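Local structure of D-glycero-alpha-D-manno-heptose 7-phosphate kinase (Campylobacter jejuni subsp. jejuni, 4N3O) at residues I7-P12 / I44-I49; V126-A131 / L138-I143; I56-P61 / L100-H105; E197-T202 / F330-E335; F206-R211 / Q324-D329. The protein catalyses the ATP-dependent phosphorylation of D-glycero-alpha-D-manno-heptose 7-phosphate at C-1, a step toward the GDP-heptose used for capsule polysaccharide. One frame throughout, in Å; residues are numbered along the deposited sequence. Where two conformers were deposited one is given.

Contact 1: I7-P12 / I44-I49; sequences IRTQTP and IHCTLI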
# COMPACT_ATOMS: atom_id res chain seq x y z
N ILE A 7 9.75 -20.31 5.94
CA ILE A 7 8.36 -19.89 6.01
C ILE A 7 8.38 -18.40 6.22
O ILE A 7 9.22 -17.90 6.96
CB ILE A 7 7.64 -20.51 7.23
CG1 ILE A 7 7.54 -22.03 7.10
CG2 ILE A 7 6.25 -19.89 7.44
CD1 ILE A 7 6.53 -22.53 6.09
N ARG A 8 7.49 -17.68 5.55
CA ARG A 8 7.41 -16.26 5.75
C ARG A 8 5.97 -15.95 6.03
O ARG A 8 5.08 -16.64 5.53
CB ARG A 8 7.85 -15.46 4.52
CG ARG A 8 9.26 -15.74 4.00
CD ARG A 8 9.79 -14.56 3.21
NE ARG A 8 10.80 -14.97 2.25
CZ ARG A 8 12.08 -15.21 2.54
NH1 ARG A 8 12.88 -15.61 1.58
NH2 ARG A 8 12.54 -15.10 3.79
N THR A 9 5.74 -14.92 6.84
CA THR A 9 4.38 -14.44 7.07
C THR A 9 4.40 -12.90 7.03
O THR A 9 5.43 -12.25 7.32
CB THR A 9 3.74 -14.92 8.40
OG1 THR A 9 4.34 -14.28 9.51
CG2 THR A 9 3.87 -16.41 8.56
N GLN A 10 3.26 -12.35 6.66
CA GLN A 10 3.07 -10.91 6.55
C GLN A 10 1.70 -10.64 7.18
O GLN A 10 0.69 -11.25 6.80
CB GLN A 10 3.13 -10.52 5.08
CG GLN A 10 2.95 -9.05 4.83
CD GLN A 10 3.14 -8.67 3.36
OE1 GLN A 10 3.48 -9.50 2.50
NE2 GLN A 10 2.92 -7.40 3.08
N THR A 11 1.68 -9.74 8.15
CA THR A 11 0.49 -9.47 8.94
C THR A 11 0.26 -7.98 8.99
O THR A 11 1.15 -7.23 9.34
CB THR A 11 0.73 -9.99 10.38
OG1 THR A 11 1.24 -11.34 10.34
CG2 THR A 11 -0.55 -9.92 11.22
N PRO A 12 -0.94 -7.54 8.65
CA PRO A 12 -1.16 -6.11 8.63
C PRO A 12 -1.47 -5.49 9.96
O PRO A 12 -2.00 -6.13 10.86
CB PRO A 12 -2.40 -5.99 7.72
CG PRO A 12 -3.16 -7.23 7.96
CD PRO A 12 -2.14 -8.30 8.24
N ILE A 44 3.93 -6.27 9.65
CA ILE A 44 4.95 -6.92 10.44
C ILE A 44 5.34 -8.14 9.59
O ILE A 44 4.47 -8.91 9.18
CB ILE A 44 4.46 -7.33 11.83
CG1 ILE A 44 4.38 -6.06 12.67
CG2 ILE A 44 5.43 -8.34 12.45
CD1 ILE A 44 4.05 -6.27 14.11
N HIS A 45 6.63 -8.27 9.34
CA HIS A 45 7.16 -9.30 8.48
C HIS A 45 7.89 -10.31 9.35
O HIS A 45 8.63 -9.93 10.23
CB HIS A 45 8.15 -8.70 7.47
CG HIS A 45 7.64 -7.49 6.77
ND1 HIS A 45 7.00 -7.54 5.55
CD2 HIS A 45 7.63 -6.18 7.14
CE1 HIS A 45 6.63 -6.32 5.20
NE2 HIS A 45 7.00 -5.48 6.14
N CYS A 46 7.66 -11.59 9.09
CA CYS A 46 8.32 -12.66 9.82
C CYS A 46 8.86 -13.71 8.88
O CYS A 46 8.19 -14.11 7.93
CB CYS A 46 7.35 -13.36 10.78
SG CYS A 46 6.69 -12.31 12.09
N THR A 47 10.09 -14.14 9.15
CA THR A 47 10.71 -15.22 8.40
C THR A 47 11.15 -16.28 9.44
O THR A 47 11.83 -15.96 10.43
CB THR A 47 11.92 -14.76 7.59
OG1 THR A 47 11.47 -14.03 6.46
CG2 THR A 47 12.69 -15.93 7.09
N LEU A 48 10.78 -17.53 9.20
CA LEU A 48 11.16 -18.62 10.10
C LEU A 48 11.94 -19.64 9.30
O LEU A 48 11.39 -20.22 8.35
CB LEU A 48 9.92 -19.26 10.73
CG LEU A 48 10.12 -20.27 11.87
CD1 LEU A 48 8.77 -20.62 12.48
CD2 LEU A 48 10.81 -21.54 11.41
N ILE A 49 13.20 -19.86 9.67
CA ILE A 49 14.06 -20.81 8.95
C ILE A 49 14.47 -21.99 9.81
O ILE A 49 15.11 -21.84 10.85
CB ILE A 49 15.35 -20.14 8.42
CG1 ILE A 49 15.04 -18.84 7.67
CG2 ILE A 49 16.11 -21.09 7.49
CD1 ILE A 49 16.27 -18.06 7.29
O HOH W 1 3.87 -11.57 9.94
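Thr47 meets the guanidinium group of Arg8 at its edge: NH2 of Arg8 donates to OG1 of Thr47 at 3.1 Å, with the oxygen only 5° out of the guanidinium plane. The two side chains run alongside each other and point the same way, Arg8 being extended from CG to NE. The arginine has a second and stronger partner, because its NE forms a salt bridge with OE1 of Glu197 of the second subunit. On the same face of the sheet, the imidazole of His45 is approached obliquely by CG of Gln10, 4.4 Å from ND1 of His45. This ring stacks with that of Tyr107, and its NE2 hydrogen-bonds OD1 of Asp109.

The opposite face carries Ile7, Thr9, Thr11, Ile44, Cys46 and Leu48. A chi1 of 72° sets OG1 of Thr9 between its own backbone N and carbonyl carbon, 3.4 Å from CB of Cys46. There it is hydrogen-bonded to O of Gly125 and to a water, which donates to OG1 of Thr9 and to O of Ile44 and is also bonded to OG1 of Thr11. Between the two faces, six backbone hydrogen bonds join the antiparallel strands through the hydrogen-bonded pairs Ile7-Leu48, Thr9-Cys46 and Thr11-Ile44; N of Thr9, for instance, lies 2.8 Å from O of Cys46.

These strands belong to the large mixed sheet of the GHMP kinase fold. Strand 338-341 flanks 7-12, strand 102-108 flanks 44-49, and helix 118-134 packs over the threonine and isoleucine face.

Contact 2: V126-A131 / L138-I143; sequences VIKAFA and LGEYEI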
# COMPACT_ATOMS: atom_id res chain seq x y z
N VAL A 126 3.88 -14.44 14.12
CA VAL A 126 4.80 -15.47 14.58
C VAL A 126 4.08 -16.83 14.76
O VAL A 126 4.54 -17.87 14.25
CB VAL A 126 5.46 -15.02 15.87
CG1 VAL A 126 6.34 -16.11 16.44
CG2 VAL A 126 6.26 -13.74 15.61
N ILE A 127 2.95 -16.80 15.46
CA ILE A 127 2.16 -17.99 15.65
C ILE A 127 1.87 -18.62 14.30
O ILE A 127 2.00 -19.82 14.13
CB ILE A 127 0.84 -17.68 16.39
CG1 ILE A 127 1.13 -17.34 17.86
CG2 ILE A 127 -0.09 -18.87 16.34
CD1 ILE A 127 -0.04 -16.74 18.62
N LYS A 128 1.48 -17.78 13.33
CA LYS A 128 1.15 -18.26 11.98
C LYS A 128 2.34 -18.89 11.29
O LYS A 128 2.19 -19.82 10.52
CB LYS A 128 0.63 -17.10 11.14
CG LYS A 128 0.20 -17.46 9.73
CD LYS A 128 -1.00 -18.40 9.68
CE LYS A 128 -1.30 -18.71 8.23
NZ LYS A 128 -2.44 -19.64 8.11
N ALA A 129 3.52 -18.38 11.58
CA ALA A 129 4.73 -18.94 11.00
C ALA A 129 4.93 -20.38 11.51
O ALA A 129 5.23 -21.28 10.73
CB ALA A 129 5.92 -18.08 11.36
N PHE A 130 4.75 -20.58 12.81
CA PHE A 130 4.89 -21.92 13.41
C PHE A 130 3.81 -22.87 12.91
O PHE A 130 4.08 -24.03 12.64
CB PHE A 130 4.83 -21.84 14.95
CG PHE A 130 6.10 -21.36 15.58
CD1 PHE A 130 7.20 -22.20 15.64
CD2 PHE A 130 6.19 -20.10 16.14
CE1 PHE A 130 8.38 -21.78 16.21
CE2 PHE A 130 7.36 -19.67 16.72
CZ PHE A 130 8.46 -20.51 16.76
N ALA A 131 2.58 -22.38 12.82
CA ALA A 131 1.46 -23.19 12.36
C ALA A 131 1.66 -23.73 10.93
O ALA A 131 1.39 -24.89 10.66
CB ALA A 131 0.17 -22.38 12.44
N LEU A 138 -4.75 -25.39 12.84
CA LEU A 138 -5.16 -24.08 13.37
C LEU A 138 -5.81 -23.14 12.37
O LEU A 138 -5.15 -22.58 11.51
CB LEU A 138 -3.94 -23.36 13.95
CG LEU A 138 -3.32 -23.93 15.23
CD1 LEU A 138 -2.07 -23.13 15.61
CD2 LEU A 138 -4.32 -23.92 16.36
N GLY A 139 -7.12 -22.93 12.51
CA GLY A 139 -7.82 -22.00 11.65
C GLY A 139 -7.47 -20.60 12.07
O GLY A 139 -6.75 -20.38 13.04
N GLU A 140 -8.00 -19.63 11.36
CA GLU A 140 -7.69 -18.24 11.66
C GLU A 140 -8.22 -17.82 13.04
O GLU A 140 -7.51 -17.15 13.79
CB GLU A 140 -8.21 -17.35 10.53
CG GLU A 140 -7.79 -17.79 9.11
CD GLU A 140 -6.29 -17.70 8.80
OE1 GLU A 140 -5.95 -17.46 7.61
OE2 GLU A 140 -5.45 -17.84 9.72
N TYR A 141 -9.45 -18.20 13.39
CA TYR A 141 -10.00 -17.86 14.72
C TYR A 141 -9.17 -18.45 15.87
O TYR A 141 -8.90 -17.78 16.87
CB TYR A 141 -11.46 -18.31 14.85
CG TYR A 141 -11.96 -18.31 16.27
CD1 TYR A 141 -12.27 -17.12 16.92
CD2 TYR A 141 -12.13 -19.50 16.96
CE1 TYR A 141 -12.73 -17.12 18.23
CE2 TYR A 141 -12.59 -19.51 18.26
CZ TYR A 141 -12.89 -18.33 18.89
OH TYR A 141 -13.35 -18.37 20.20
N GLU A 142 -8.74 -19.70 15.70
CA GLU A 142 -7.92 -20.40 16.68
C GLU A 142 -6.58 -19.70 16.83
O GLU A 142 -6.00 -19.68 17.90
CB GLU A 142 -7.77 -21.88 16.29
CG GLU A 142 -9.09 -22.65 16.42
CD GLU A 142 -9.23 -23.84 15.47
OE1 GLU A 142 -8.22 -24.28 14.87
OE2 GLU A 142 -10.37 -24.34 15.32
N ILE A 143 -6.09 -19.08 15.75
CA ILE A 143 -4.83 -18.34 15.86
C ILE A 143 -5.03 -17.04 16.61
O ILE A 143 -4.19 -16.64 17.42
CB ILE A 143 -4.19 -18.11 14.48
CG1 ILE A 143 -3.58 -19.42 13.98
CG2 ILE A 143 -3.12 -17.03 14.55
CD1 ILE A 143 -3.01 -19.34 12.57
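Ile143 is the main bump, and helix segment 126-131 supplies the hollow. CD1 of Ile143 comes down on the aliphatic stem of Lys128, 3.6 Å from CD of that lysine, while also lying 4.4 Å from CB of Ala131. The other branch of Ile143, CG2, stands anti to its backbone N and is turned to Ile127, where the two CG2 methyls meet at 4.0 Å as the side chains lie antiparallel alongside each other. Ala131, with a lone CB, makes the shallow part of the hollow, and CD1 of Leu138 fills it from the start of the second segment, 4.0 Å from that CB.

Helices 118-134 and 140-153 follow each other through a short connection and pack side against side, within the N-terminal GHMP kinase domain. Gly139 occupies the N-cap of the second helix, and its N donates to OE1 of Glu142, at N3, at 2.9 Å. This is one of the two bonds of a capping box; Gly139 has no side chain to supply the reciprocal one.

Beside Ile143, the lysine stem of Lys128 turns about its CB-CG bond (chi2 65°), crosses the isoleucine at about a right angle and heads toward Glu140. NZ of Lys128 stays 3.9 Å from OE2 of Glu140, a long salt bridge, and this buried oxygen has no hydrogen-bonding partner in the model. Deeper in, Ile127 packs on Leu146, Ala147 and Ile150 of the same second helix.

Contact 3: I56-P61 / L100-H105; sequences IIFDSP and LSFSLH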
# COMPACT_ATOMS: atom_id res chain seq x y z
N ILE A 56 18.32 -22.19 18.54
CA ILE A 56 17.13 -21.40 18.42
C ILE A 56 17.57 -19.95 18.43
O ILE A 56 18.16 -19.48 19.42
CB ILE A 56 16.12 -21.69 19.54
CG1 ILE A 56 15.50 -23.09 19.36
CG2 ILE A 56 15.02 -20.65 19.54
CD1 ILE A 56 14.57 -23.50 20.47
N ILE A 57 17.29 -19.24 17.34
CA ILE A 57 17.67 -17.84 17.19
C ILE A 57 16.45 -16.96 17.00
O ILE A 57 15.54 -17.30 16.24
CB ILE A 57 18.61 -17.70 15.97
CG1 ILE A 57 19.87 -18.54 16.21
CG2 ILE A 57 18.95 -16.23 15.70
CD1 ILE A 57 20.82 -18.57 15.03
N PHE A 58 16.41 -15.85 17.73
CA PHE A 58 15.35 -14.88 17.62
C PHE A 58 16.05 -13.60 17.18
O PHE A 58 16.92 -13.11 17.90
CB PHE A 58 14.65 -14.64 18.96
CG PHE A 58 13.93 -15.85 19.51
CD1 PHE A 58 13.02 -16.55 18.74
CD2 PHE A 58 14.08 -16.20 20.84
CE1 PHE A 58 12.33 -17.63 19.26
CE2 PHE A 58 13.39 -17.28 21.37
CZ PHE A 58 12.52 -18.00 20.58
N ASP A 59 15.66 -13.06 16.01
CA ASP A 59 16.32 -11.89 15.42
C ASP A 59 15.34 -10.77 15.06
O ASP A 59 14.56 -10.89 14.13
CB ASP A 59 17.07 -12.35 14.18
CG ASP A 59 17.79 -11.20 13.47
OD1 ASP A 59 18.09 -10.17 14.11
OD2 ASP A 59 18.06 -11.36 12.26
N SER A 60 15.42 -9.68 15.81
CA SER A 60 14.54 -8.53 15.66
C SER A 60 15.38 -7.25 15.56
O SER A 60 15.54 -6.54 16.55
CB SER A 60 13.59 -8.50 16.86
OG SER A 60 12.87 -7.28 16.96
N PRO A 61 15.92 -6.95 14.37
CA PRO A 61 16.79 -5.78 14.18
C PRO A 61 16.13 -4.41 14.37
O PRO A 61 16.81 -3.48 14.82
CB PRO A 61 17.28 -5.94 12.74
CG PRO A 61 16.25 -6.79 12.08
CD PRO A 61 15.79 -7.74 13.14
N LEU A 100 12.47 -27.77 19.19
CA LEU A 100 12.56 -27.44 17.77
C LEU A 100 13.79 -26.59 17.54
O LEU A 100 14.24 -25.88 18.45
CB LEU A 100 11.31 -26.66 17.33
CG LEU A 100 9.96 -27.32 17.65
CD1 LEU A 100 8.85 -26.29 17.45
CD2 LEU A 100 9.72 -28.57 16.82
N SER A 101 14.34 -26.66 16.33
CA SER A 101 15.54 -25.88 15.99
C SER A 101 15.24 -24.98 14.78
O SER A 101 14.86 -25.47 13.72
CB SER A 101 16.73 -26.81 15.75
OG SER A 101 17.94 -26.08 15.63
N PHE A 102 15.42 -23.67 14.96
CA PHE A 102 15.06 -22.71 13.92
C PHE A 102 15.56 -21.33 14.27
O PHE A 102 15.98 -21.09 15.40
CB PHE A 102 13.54 -22.58 13.89
CG PHE A 102 12.97 -22.02 15.17
CD1 PHE A 102 12.63 -22.87 16.22
CD2 PHE A 102 12.84 -20.66 15.36
CE1 PHE A 102 12.16 -22.36 17.42
CE2 PHE A 102 12.34 -20.14 16.55
CZ PHE A 102 12.00 -20.99 17.58
N SER A 103 15.47 -20.42 13.29
CA SER A 103 15.79 -19.00 13.48
C SER A 103 14.54 -18.22 13.07
O SER A 103 13.91 -18.55 12.08
CB SER A 103 16.98 -18.56 12.65
OG SER A 103 16.70 -18.57 11.27
N LEU A 104 14.18 -17.21 13.85
CA LEU A 104 12.99 -16.41 13.63
C LEU A 104 13.43 -14.96 13.47
O LEU A 104 14.08 -14.41 14.36
CB LEU A 104 12.05 -16.54 14.82
CG LEU A 104 10.74 -15.76 14.73
CD1 LEU A 104 9.90 -16.32 13.60
CD2 LEU A 104 9.98 -15.80 16.04
N HIS A 105 13.06 -14.33 12.34
CA HIS A 105 13.49 -12.97 12.07
C HIS A 105 12.26 -12.11 11.84
O HIS A 105 11.40 -12.50 11.07
CB HIS A 105 14.37 -12.95 10.81
CG HIS A 105 15.42 -14.02 10.79
ND1 HIS A 105 16.74 -13.78 11.10
CD2 HIS A 105 15.34 -15.34 10.49
CE1 HIS A 105 17.43 -14.91 10.98
NE2 HIS A 105 16.60 -15.87 10.61
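Asp59 and His105 are brought together by contrasting first torsions: CG of Asp59 stands anti to its backbone N (chi1 179°), whereas CG of His105 lies beside its own N (chi1 -46°). ND1 of His105 then donates to OD2 of Asp59 at 3.0 Å, in the ring plane and on the anti lone pair of the oxygen, with carboxylate and imidazole planes 81° apart. At the other ring nitrogen, NE2 of His105 lies 2.8 Å from OG of Ser103, the two being hydrogen-bonded.

The opposite face of the sheet is apolar. CZ of Phe102 sits 3.6 Å from CG2 of Ile56, and CE1 of Phe58 comes to the edge of the Phe102 ring, 3.7 Å from CE2. CB of Leu104 lies at the edge of the Phe58 ring, while CG2 of Ile56 lies over one of its faces, toward the rim. Backbone bonds in parallel register join the strands, among them N of Asp59 to O of Leu104 at 2.7 Å.

Strand 55-60 thus extends the mixed sheet beyond strand 102-108 and ends at Ser60, which probably binds ATP. With bonds at both nitrogens the imidazole is fixed in rotation, and the neighbouring carboxylate would probably favour a proton on ND1.

Contact 4: E197-T202 / F330-E335; sequences ELEART and FSFTKE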
# COMPACT_ATOMS: atom_id res chain seq x y z
N GLU A 197 -12.40 5.34 -1.69
CA GLU A 197 -12.88 6.70 -1.42
C GLU A 197 -12.37 7.12 -0.05
O GLU A 197 -11.93 8.25 0.13
CB GLU A 197 -14.41 6.77 -1.48
CG GLU A 197 -14.95 8.16 -1.19
CD GLU A 197 -14.56 9.19 -2.25
OE1 GLU A 197 -14.18 8.79 -3.37
OE2 GLU A 197 -14.65 10.39 -1.97
N LEU A 198 -12.44 6.21 0.92
CA LEU A 198 -11.89 6.52 2.25
C LEU A 198 -10.40 6.87 2.16
O LEU A 198 -9.96 7.84 2.78
CB LEU A 198 -12.09 5.39 3.23
CG LEU A 198 -13.39 5.40 4.00
CD1 LEU A 198 -13.51 4.09 4.76
CD2 LEU A 198 -13.40 6.59 4.96
N GLU A 199 -9.63 6.08 1.39
CA GLU A 199 -8.19 6.36 1.17
C GLU A 199 -7.99 7.73 0.53
O GLU A 199 -7.08 8.45 0.90
CB GLU A 199 -7.55 5.30 0.28
CG GLU A 199 -7.51 3.92 0.92
CD GLU A 199 -7.40 2.75 -0.07
OE1 GLU A 199 -7.11 2.95 -1.27
OE2 GLU A 199 -7.60 1.60 0.38
N ALA A 200 -8.85 8.08 -0.43
CA ALA A 200 -8.72 9.38 -1.12
C ALA A 200 -8.96 10.55 -0.17
O ALA A 200 -8.39 11.63 -0.36
CB ALA A 200 -9.69 9.46 -2.29
N ARG A 201 -9.76 10.31 0.87
CA ARG A 201 -10.11 11.32 1.87
C ARG A 201 -9.20 11.31 3.09
O ARG A 201 -9.47 12.03 4.03
CB ARG A 201 -11.47 11.00 2.49
CG ARG A 201 -12.64 10.75 1.58
CD ARG A 201 -13.44 11.97 1.31
NE ARG A 201 -14.74 11.59 0.79
CZ ARG A 201 -15.68 12.46 0.44
NH1 ARG A 201 -16.84 12.03 -0.04
NH2 ARG A 201 -15.44 13.77 0.54
N THR A 202 -8.17 10.49 3.13
CA THR A 202 -7.44 10.44 4.37
C THR A 202 -5.92 10.56 4.28
O THR A 202 -5.31 10.17 3.31
CB THR A 202 -7.81 9.15 5.18
OG1 THR A 202 -7.55 7.98 4.41
CG2 THR A 202 -9.28 9.12 5.54
N PHE A 330 -0.89 4.69 2.59
CA PHE A 330 -1.36 3.36 2.88
C PHE A 330 -2.64 3.08 2.12
O PHE A 330 -3.27 4.00 1.64
CB PHE A 330 -1.67 3.25 4.38
CG PHE A 330 -2.89 3.99 4.80
CD1 PHE A 330 -2.82 5.33 5.10
CD2 PHE A 330 -4.13 3.35 4.87
CE1 PHE A 330 -3.95 6.03 5.49
CE2 PHE A 330 -5.27 4.04 5.24
CZ PHE A 330 -5.18 5.39 5.56
N SER A 331 -3.02 1.82 2.06
CA SER A 331 -4.29 1.39 1.49
C SER A 331 -4.96 0.55 2.57
O SER A 331 -4.29 0.06 3.48
CB SER A 331 -4.07 0.43 0.33
OG SER A 331 -3.05 0.86 -0.51
N PHE A 332 -6.27 0.36 2.47
CA PHE A 332 -6.94 -0.59 3.34
C PHE A 332 -6.77 -1.94 2.67
O PHE A 332 -6.88 -2.02 1.46
CB PHE A 332 -8.42 -0.26 3.49
CG PHE A 332 -8.66 1.02 4.20
CD1 PHE A 332 -8.33 1.15 5.55
CD2 PHE A 332 -9.20 2.11 3.54
CE1 PHE A 332 -8.53 2.34 6.23
CE2 PHE A 332 -9.41 3.30 4.22
CZ PHE A 332 -9.07 3.42 5.57
N THR A 333 -6.44 -2.99 3.41
CA THR A 333 -6.28 -4.31 2.80
C THR A 333 -7.46 -5.20 3.09
O THR A 333 -8.16 -5.01 4.08
CB THR A 333 -5.05 -5.07 3.33
OG1 THR A 333 -5.21 -5.30 4.74
CG2 THR A 333 -3.79 -4.30 3.04
N LYS A 334 -7.62 -6.20 2.22
CA LYS A 334 -8.71 -7.17 2.28
C LYS A 334 -8.37 -8.36 3.14
O LYS A 334 -9.23 -8.94 3.78
CB LYS A 334 -8.98 -7.71 0.86
CG LYS A 334 -9.41 -6.67 -0.16
CD LYS A 334 -10.91 -6.49 -0.23
CE LYS A 334 -11.56 -7.67 -0.94
NZ LYS A 334 -13.03 -7.49 -1.09
N GLU A 335 -7.10 -8.76 3.11
CA GLU A 335 -6.64 -9.92 3.85
C GLU A 335 -6.06 -9.62 5.20
O GLU A 335 -5.58 -8.52 5.48
CB GLU A 335 -5.54 -10.66 3.05
CG GLU A 335 -6.01 -11.75 2.10
CD GLU A 335 -4.84 -12.59 1.57
OE1 GLU A 335 -3.95 -12.03 0.89
OE2 GLU A 335 -4.83 -13.82 1.80
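OE2 of Glu199 accepts a nearly straight hydrogen bond from the backbone N of Phe332, at 2.8 Å and 171°. The donor comes from above the carboxylate plane. The same oxygen rests 3.5 Å from CA of Ser331, so the end of the glutamate lies against the loop backbone. Further up the chain, CG of Glu199 touches the Phe332 ring at CD2, 3.6 Å away, the two side chains overlapping lengthwise with their ends pointing opposite ways. CB of Leu198 meets the ring beside it, 3.5 Å from CE2 of Phe332.

What sets the reach of Glu199 is its extended chain beyond CG (chi2 157°), which spans from helix to loop. The Phe332 ring is backed by Phe330, whose CE2 lies over one of its faces, and Phe172 packs edge-to-face with it as well. OG1 of Thr202 comes 3.7 Å from CZ of Phe330 and is itself held by donating to O of Leu198 at the helix end.

The contact therefore joins the end of helix 192-200 to the loop leading into strand 338-341. Strand 303-308 lies beside Leu198, Thr202 and Phe330, while Ala38 and Ile40 of strand 31-40, in the large mixed sheet, pack against Phe332, and Ile40 also against Phe330.

Contact 5: F206-R211 / Q324-D329; sequences FTNITR and QGYVQD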
# COMPACT_ATOMS: atom_id res chain seq x y z
N PHE A 206 2.69 10.61 11.12
CA PHE A 206 3.42 10.30 12.34
C PHE A 206 4.12 11.58 12.74
O PHE A 206 4.85 12.17 11.95
CB PHE A 206 4.41 9.16 12.14
CG PHE A 206 3.76 7.81 12.12
CD1 PHE A 206 3.56 7.10 13.29
CD2 PHE A 206 3.34 7.24 10.92
CE1 PHE A 206 2.95 5.85 13.28
CE2 PHE A 206 2.74 6.00 10.90
CZ PHE A 206 2.55 5.30 12.08
N THR A 207 3.91 11.98 13.98
CA THR A 207 4.38 13.27 14.49
C THR A 207 5.84 13.45 14.88
O THR A 207 6.40 14.52 14.61
CB THR A 207 3.59 13.61 15.76
OG1 THR A 207 3.88 12.63 16.76
CG2 THR A 207 2.08 13.61 15.47
N ASN A 208 6.43 12.44 15.52
CA ASN A 208 7.80 12.52 16.04
C ASN A 208 7.90 13.65 17.05
O ASN A 208 8.87 14.39 17.09
CB ASN A 208 8.85 12.68 14.92
CG ASN A 208 8.92 11.46 14.01
OD1 ASN A 208 8.28 10.43 14.26
ND2 ASN A 208 9.71 11.57 12.94
N ILE A 209 6.85 13.77 17.86
CA ILE A 209 6.77 14.78 18.91
C ILE A 209 7.20 14.19 20.25
O ILE A 209 7.15 12.97 20.46
CB ILE A 209 5.33 15.33 19.04
CG1 ILE A 209 4.98 16.22 17.86
CG2 ILE A 209 5.15 16.15 20.32
CD1 ILE A 209 3.56 16.73 17.87
N THR A 210 7.65 15.07 21.14
CA THR A 210 8.00 14.73 22.51
C THR A 210 7.37 15.87 23.30
O THR A 210 7.77 17.03 23.15
CB THR A 210 9.52 14.65 22.71
OG1 THR A 210 10.13 15.90 22.34
CG2 THR A 210 10.12 13.53 21.86
N ARG A 211 6.36 15.56 24.11
CA ARG A 211 5.66 16.62 24.85
C ARG A 211 6.52 17.22 25.97
O ARG A 211 7.43 16.57 26.47
CB ARG A 211 4.30 16.13 25.39
CG ARG A 211 3.41 17.27 25.89
CD ARG A 211 1.92 16.93 25.90
NE ARG A 211 1.43 16.19 27.07
CZ ARG A 211 0.94 16.76 28.17
NH1 ARG A 211 0.50 16.00 29.16
NH2 ARG A 211 0.88 18.09 28.30
N GLN A 324 8.39 18.15 11.39
CA GLN A 324 9.31 17.13 11.89
C GLN A 324 8.83 15.69 11.70
O GLN A 324 9.63 14.76 11.79
CB GLN A 324 9.64 17.38 13.37
CG GLN A 324 8.49 17.12 14.35
CD GLN A 324 8.90 17.32 15.80
OE1 GLN A 324 10.07 17.15 16.17
NE2 GLN A 324 7.93 17.66 16.65
N GLY A 325 7.54 15.49 11.47
CA GLY A 325 7.02 14.14 11.28
C GLY A 325 7.10 13.66 9.84
O GLY A 325 7.93 14.12 9.07
N TYR A 326 6.26 12.70 9.49
CA TYR A 326 6.19 12.25 8.12
C TYR A 326 4.82 11.66 7.84
O TYR A 326 4.17 11.10 8.72
CB TYR A 326 7.29 11.26 7.76
CG TYR A 326 7.21 9.93 8.44
CD1 TYR A 326 6.49 8.88 7.85
CD2 TYR A 326 7.87 9.69 9.64
CE1 TYR A 326 6.42 7.64 8.46
CE2 TYR A 326 7.81 8.45 10.26
CZ TYR A 326 7.07 7.42 9.68
OH TYR A 326 7.00 6.19 10.30
N VAL A 327 4.39 11.85 6.60
CA VAL A 327 3.13 11.32 6.12
C VAL A 327 3.37 9.89 5.66
O VAL A 327 4.36 9.61 4.99
CB VAL A 327 2.60 12.20 4.96
CG1 VAL A 327 1.41 11.54 4.28
CG2 VAL A 327 2.23 13.59 5.49
N GLN A 328 2.46 8.99 6.02
CA GLN A 328 2.57 7.60 5.64
C GLN A 328 1.42 7.21 4.74
O GLN A 328 0.28 7.14 5.19
CB GLN A 328 2.58 6.72 6.89
CG GLN A 328 2.64 5.23 6.62
CD GLN A 328 3.95 4.82 5.96
OE1 GLN A 328 5.02 4.93 6.57
NE2 GLN A 328 3.88 4.32 4.75
N ASP A 329 1.71 6.98 3.46
CA ASP A 329 0.70 6.51 2.52
C ASP A 329 0.33 5.08 2.91
O ASP A 329 1.15 4.36 3.48
CB ASP A 329 1.23 6.46 1.06
CG ASP A 329 1.47 7.85 0.44
OD1 ASP A 329 1.12 8.90 1.05
OD2 ASP A 329 2.00 7.89 -0.70
O HOH W 2 8.74 18.09 19.82
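Phe206 and Tyr326 carry the backbone pairing: N of Phe206 donates to O of Tyr326 at 2.9 Å, and N of Tyr326 returns a bond of the same length to O of Phe206. This makes one antiparallel hydrogen-bonded pair. Beside this pair the backbones press close, CA of Gly325 making a CA-H...O contact with O of Phe206 at 3.0 Å. Gly325 is further held by Tyr205, whose OH bonds its N.

Between aromatic groups, the side chains run alongside each other. CB of Phe206 lies over one face of the Tyr326 ring, 4.2 Å from its centroid, in a CH-pi contact. The ring planes are 24° apart but slid so far that they barely overlap, while OH of Tyr326 sits above the Phe206 face and CB of Gln328 is at the Phe206 edge. Elsewhere, NE2 of Gln324 packs against CG1 of Ile209, 3.5 Å away.

Polar contacts are slighter. ND2 of Asn208 makes only a weak bond to O of Gln324 at 3.4 Å, and a water weakly links N of Thr210 to NE2 of Gln324.

Short strand 326-327 is the outermost strand, within this chain, of the four-stranded antiparallel sheet of the C-terminal half, and Phe206 packs on Ser114 and Leu116 of the probable ATP-binding loop.

From the N terminus, contact 1 closes first, pairing strand 6-21 with strand 42-50. Contact 3 follows, joining strand 55-60 to strand 102-108, which is also the neighbour of strand 42-50, so the two contacts are continuous through one sheet. Contact 2 comes third, a short hairpin of helices whose first member packs on both: Val126 and Phe130 meet strand residues of each. These three are in series. Contact 4 then spans a long stretch, from 197-202 to 330-335, and contact 5 lies wholly within that span, so these two nest and none cross. The loop of contact 4 passes Pro12 of contact 1, at Thr333 and Glu335, on its way to strand 338-341, which joins the large sheet.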